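Local atomic coordinates of putative efflux transporter (Bacteroides eggerthii, PDB entry 4L8J), a protein that probably serves as the periplasmic adaptor (membrane fusion protein, HlyD family) of an efflux pump. Residues S19-D24 against L176-A181; A262-S267 against N271-I276. One frame throughout, in Å; residues are numbered along the deposited sequence.

Contact 1: residues S19-D24 against L176-A181; sequences SVILKD and LYLLRA
I21 meets L178 first along strand 20-29. Its CB lies 3.7 Å from L178 CD2. Its CG2 branch, set anti to the backbone N by a chi1 of -51°, comes 3.7 Å from L178 CD2 and 3.9 Å from L178 CD1. The two side chains cross at about a right angle. K23 again faces the helix. Its CG touches L178 CD1 at 3.6 Å, and the bend at chi2, -74°, turns the chain back so that CE also lies 3.9 Å from L178 CD1. The amine NZ continues past the leucine to hydrogen-bond the hydroxyl of Y175, just before the helix. L178 thus bridges two alternate residues of the strand: CD2 lies on I21, and CD1 lies on K23 and also reaches I21 CG2. L243 and I247 pack on the same leucine. Helix 176-180 lies against the six-stranded antiparallel barrel here, and strand 20-29 is one of the barrel strands. The contact between the segments is apolar and small, 133 Å² in all. It therefore rests on van der Waals packing of one buried leucine, with the lysine contributing its methylenes here and its charged end to Y175.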
# COMPACT_ATOMS: atom_id res chain seq x y z
N SER A 19 5.27 -10.12 7.73
CA SER A 19 3.98 -10.43 8.34
C SER A 19 4.04 -11.12 9.71
O SER A 19 2.99 -11.53 10.22
CB SER A 19 3.17 -11.32 7.39
OG SER A 19 3.82 -12.56 7.21
N VAL A 20 5.23 -11.30 10.28
CA VAL A 20 5.38 -11.92 11.60
C VAL A 20 5.30 -10.80 12.64
O VAL A 20 6.11 -9.89 12.64
CB VAL A 20 6.68 -12.78 11.72
CG1 VAL A 20 6.91 -13.25 13.17
CG2 VAL A 20 6.63 -13.98 10.78
N ILE A 21 4.28 -10.85 13.50
CA ILE A 21 4.09 -9.89 14.57
C ILE A 21 4.72 -10.43 15.84
O ILE A 21 4.48 -11.57 16.21
CB ILE A 21 2.59 -9.54 14.78
CG1 ILE A 21 1.87 -9.14 13.47
CG2 ILE A 21 2.40 -8.48 15.93
CD1 ILE A 21 2.43 -7.90 12.72
N LEU A 22 5.53 -9.61 16.51
CA LEU A 22 6.19 -9.98 17.76
C LEU A 22 5.69 -9.10 18.89
O LEU A 22 5.56 -7.89 18.70
CB LEU A 22 7.71 -9.83 17.62
CG LEU A 22 8.41 -10.53 16.46
CD1 LEU A 22 9.88 -10.09 16.39
CD2 LEU A 22 8.36 -12.03 16.60
N LYS A 23 5.36 -9.70 20.05
CA LYS A 23 4.94 -8.98 21.24
C LYS A 23 5.61 -9.57 22.43
O LYS A 23 5.72 -10.79 22.53
CB LYS A 23 3.40 -9.00 21.45
CG LYS A 23 2.59 -8.35 20.32
CD LYS A 23 2.68 -6.81 20.33
CE LYS A 23 1.97 -6.25 19.11
NZ LYS A 23 2.16 -4.79 18.99
N ASP A 24 6.00 -8.71 23.38
CA ASP A 24 6.62 -9.11 24.62
C ASP A 24 5.66 -8.83 25.76
O ASP A 24 5.05 -7.76 25.82
CB ASP A 24 7.96 -8.42 24.83
CG ASP A 24 9.03 -8.87 23.86
OD1 ASP A 24 9.30 -10.08 23.79
OD2 ASP A 24 9.60 -8.02 23.18
N LEU A 176 -6.10 -10.34 20.96
CA LEU A 176 -6.73 -11.65 20.83
C LEU A 176 -6.40 -12.30 19.47
O LEU A 176 -6.17 -13.51 19.43
CB LEU A 176 -8.25 -11.54 21.01
CG LEU A 176 -9.05 -12.86 20.92
CD1 LEU A 176 -8.54 -13.90 21.96
CD2 LEU A 176 -10.54 -12.61 21.06
N TYR A 177 -6.37 -11.51 18.37
CA TYR A 177 -6.07 -12.02 17.01
C TYR A 177 -4.66 -12.64 16.96
O TYR A 177 -4.45 -13.61 16.23
CB TYR A 177 -6.23 -10.92 15.95
CG TYR A 177 -5.17 -9.85 15.94
CD1 TYR A 177 -5.19 -8.81 16.87
CD2 TYR A 177 -4.18 -9.83 14.97
CE1 TYR A 177 -4.22 -7.81 16.86
CE2 TYR A 177 -3.21 -8.82 14.94
CZ TYR A 177 -3.23 -7.82 15.89
OH TYR A 177 -2.28 -6.82 15.88
N LEU A 178 -3.72 -12.12 17.77
CA LEU A 178 -2.37 -12.68 17.80
C LEU A 178 -2.37 -14.02 18.51
O LEU A 178 -1.65 -14.90 18.06
CB LEU A 178 -1.33 -11.71 18.42
CG LEU A 178 -1.18 -10.37 17.65
CD1 LEU A 178 -0.37 -9.35 18.46
CD2 LEU A 178 -0.60 -10.57 16.26
N LEU A 179 -3.20 -14.20 19.56
CA LEU A 179 -3.31 -15.48 20.26
C LEU A 179 -4.02 -16.53 19.40
O LEU A 179 -3.73 -17.71 19.51
CB LEU A 179 -4.04 -15.35 21.59
CG LEU A 179 -3.27 -14.67 22.73
CD1 LEU A 179 -4.23 -14.28 23.85
CD2 LEU A 179 -2.19 -15.60 23.29
N ARG A 180 -4.98 -16.09 18.57
CA ARG A 180 -5.73 -16.98 17.69
C ARG A 180 -4.94 -17.36 16.41
O ARG A 180 -5.30 -18.35 15.78
CB ARG A 180 -7.06 -16.32 17.29
CG ARG A 180 -8.11 -16.32 18.39
CD ARG A 180 -9.28 -15.44 18.00
NE ARG A 180 -10.44 -15.70 18.86
CZ ARG A 180 -11.60 -15.03 18.79
NH1 ARG A 180 -11.75 -14.03 17.91
NH2 ARG A 180 -12.60 -15.35 19.60
N ALA A 181 -3.91 -16.59 16.01
CA ALA A 181 -3.15 -16.89 14.80
C ALA A 181 -2.61 -18.31 14.84
O ALA A 181 -2.14 -18.78 15.88
CB ALA A 181 -2.01 -15.91 14.60

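Contact 2: residues A262-S267 against N271-I276; sequences AVFGDS and NTYVWI
F264 turns its ring toward W275 with CG between its own backbone N and carbonyl carbon, chi1 57°. W275 meets it with CG anti to its carbonyl carbon, chi1 -70°. F264 CE1 comes 3.4 Å from W275 CD1, over one face of the indole. The phenyl and the five-membered ring lie oblique, with planes 35° apart. Y273 supplies a CH-pi contact: its CB lies over a face of the F264 ring, 3.9 Å from the ring centroid. The backbones of F264 and Y273 form an antiparallel hydrogen-bonded pair. F264 N donates to Y273 O at 2.9 Å. Y273 N donates to F264 O at 2.8 Å. Two waters bridge the segments. One donates to A262 O and accepts from W275 N. The other accepts from D266 N and probably donates to N271 O, 2.9 Å away. D266 CB rests 3.7 Å from Y273 CE2, while its carboxylate forms a salt bridge with R284, which also makes a cation-pi contact with Y273. N271 ND2 donates to Y273 OH at 3.0 Å, in the plane of its own amide, helping to fix the phenol. V263 CG1 packs on T272 CB. W275 NE1 hydrogen-bonds V315 O of the second subunit, so this tryptophan joins F264 to the dimer contact. Strand 271-278 also pairs with strand 281-289, through backbone bonds such as T272 with V287. The result is an irregular beta hairpin: weakly bonded strand 264-266 returns through the loop 267-270 into strand 271-278, with F264-Y273 as its one bridge.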
# COMPACT_ATOMS: atom_id res chain seq x y z
N ALA A 262 19.62 1.63 6.14
CA ALA A 262 20.52 0.47 6.06
C ALA A 262 21.02 0.22 4.64
O ALA A 262 22.07 -0.40 4.46
CB ALA A 262 19.80 -0.79 6.56
N VAL A 263 20.26 0.67 3.62
CA VAL A 263 20.54 0.36 2.24
C VAL A 263 21.38 1.45 1.55
O VAL A 263 21.16 2.66 1.73
CB VAL A 263 19.20 0.07 1.47
CG1 VAL A 263 19.44 -0.24 -0.01
CG2 VAL A 263 18.42 -1.08 2.13
N PHE A 264 22.38 1.00 0.76
CA PHE A 264 23.27 1.88 0.02
C PHE A 264 23.60 1.27 -1.36
O PHE A 264 23.35 0.08 -1.61
CB PHE A 264 24.55 2.18 0.84
CG PHE A 264 25.35 0.97 1.27
CD1 PHE A 264 25.10 0.35 2.49
CD2 PHE A 264 26.37 0.47 0.47
CE1 PHE A 264 25.84 -0.76 2.90
CE2 PHE A 264 27.13 -0.63 0.89
CZ PHE A 264 26.86 -1.23 2.10
N GLY A 265 24.13 2.12 -2.24
CA GLY A 265 24.50 1.73 -3.59
C GLY A 265 26.00 1.50 -3.78
O GLY A 265 26.75 1.34 -2.83
N ASP A 266 26.41 1.48 -5.05
CA ASP A 266 27.80 1.33 -5.50
C ASP A 266 28.03 2.32 -6.64
O ASP A 266 27.17 2.45 -7.51
CB ASP A 266 28.05 -0.13 -5.96
CG ASP A 266 29.51 -0.55 -6.08
OD1 ASP A 266 30.29 0.19 -6.73
OD2 ASP A 266 29.86 -1.63 -5.57
N SER A 267 29.18 3.01 -6.65
CA SER A 267 29.49 3.98 -7.72
C SER A 267 29.73 3.26 -9.07
O SER A 267 29.60 3.89 -10.12
CB SER A 267 30.68 4.86 -7.35
OG SER A 267 31.89 4.12 -7.20
N ASN A 271 23.26 -1.86 -8.21
CA ASN A 271 22.91 -2.76 -7.11
C ASN A 271 22.70 -2.07 -5.76
O ASN A 271 23.24 -1.00 -5.51
CB ASN A 271 23.96 -3.84 -6.91
CG ASN A 271 24.29 -4.61 -8.15
OD1 ASN A 271 23.46 -4.74 -9.05
ND2 ASN A 271 25.49 -5.16 -8.19
N THR A 272 21.95 -2.74 -4.89
CA THR A 272 21.69 -2.25 -3.52
C THR A 272 22.31 -3.21 -2.53
O THR A 272 22.27 -4.42 -2.73
CB THR A 272 20.20 -2.02 -3.28
OG1 THR A 272 19.48 -3.23 -3.57
CG2 THR A 272 19.66 -0.83 -4.07
N TYR A 273 22.86 -2.66 -1.46
CA TYR A 273 23.56 -3.40 -0.42
C TYR A 273 23.15 -2.98 0.97
O TYR A 273 22.60 -1.90 1.16
CB TYR A 273 25.10 -3.19 -0.55
CG TYR A 273 25.65 -3.52 -1.92
CD1 TYR A 273 26.07 -4.81 -2.24
CD2 TYR A 273 25.72 -2.54 -2.91
CE1 TYR A 273 26.53 -5.12 -3.52
CE2 TYR A 273 26.19 -2.84 -4.19
CZ TYR A 273 26.62 -4.13 -4.48
OH TYR A 273 27.09 -4.42 -5.74
N VAL A 274 23.52 -3.83 1.94
CA VAL A 274 23.47 -3.59 3.38
C VAL A 274 24.81 -4.06 3.98
O VAL A 274 25.52 -4.86 3.36
CB VAL A 274 22.28 -4.27 4.14
CG1 VAL A 274 20.93 -3.74 3.68
CG2 VAL A 274 22.37 -5.80 4.05
N TRP A 275 25.08 -3.65 5.22
CA TRP A 275 26.20 -4.17 6.01
C TRP A 275 25.61 -5.17 6.97
O TRP A 275 24.78 -4.78 7.80
CB TRP A 275 26.95 -3.07 6.78
CG TRP A 275 27.76 -2.11 5.97
CD1 TRP A 275 27.57 -0.76 5.86
CD2 TRP A 275 28.95 -2.42 5.22
NE1 TRP A 275 28.56 -0.21 5.08
CE2 TRP A 275 29.41 -1.20 4.66
CE3 TRP A 275 29.68 -3.60 5.00
CZ2 TRP A 275 30.57 -1.14 3.87
CZ3 TRP A 275 30.83 -3.53 4.22
CH2 TRP A 275 31.24 -2.32 3.63
N ILE A 276 25.99 -6.44 6.86
CA ILE A 276 25.60 -7.49 7.78
C ILE A 276 26.61 -7.49 8.95
O ILE A 276 27.82 -7.51 8.71
CB ILE A 276 25.52 -8.89 7.07
CG1 ILE A 276 24.27 -8.99 6.15
CG2 ILE A 276 25.54 -10.10 8.10
CD1 ILE A 276 22.95 -9.09 6.90
O HOH W 1 23.62 -1.45 6.25
O HOH W 2 24.35 1.36 -6.80

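The two contacts are separate. Their centres lie 31 Å apart and their nearest atoms about 16 Å apart. Contact 1 closes in sequence before contact 2 opens. Both lie on the same side of the chain's centre, but contact 2 is farther out, about 43 Å from it against 20 Å. Contact 1 lies on the six-stranded barrel. Contact 2 lies beyond it in the C-terminal part of the chain. Strand 238-246 is a barrel strand and leads on toward residues 262-267. The second subunit touches contact 2, whereas no other chain of the assembly touches contact 1. PEG, probably from the crystallisation liquor, lies about 4 Å from the side chains of K23 and T272; no functional site is inferred.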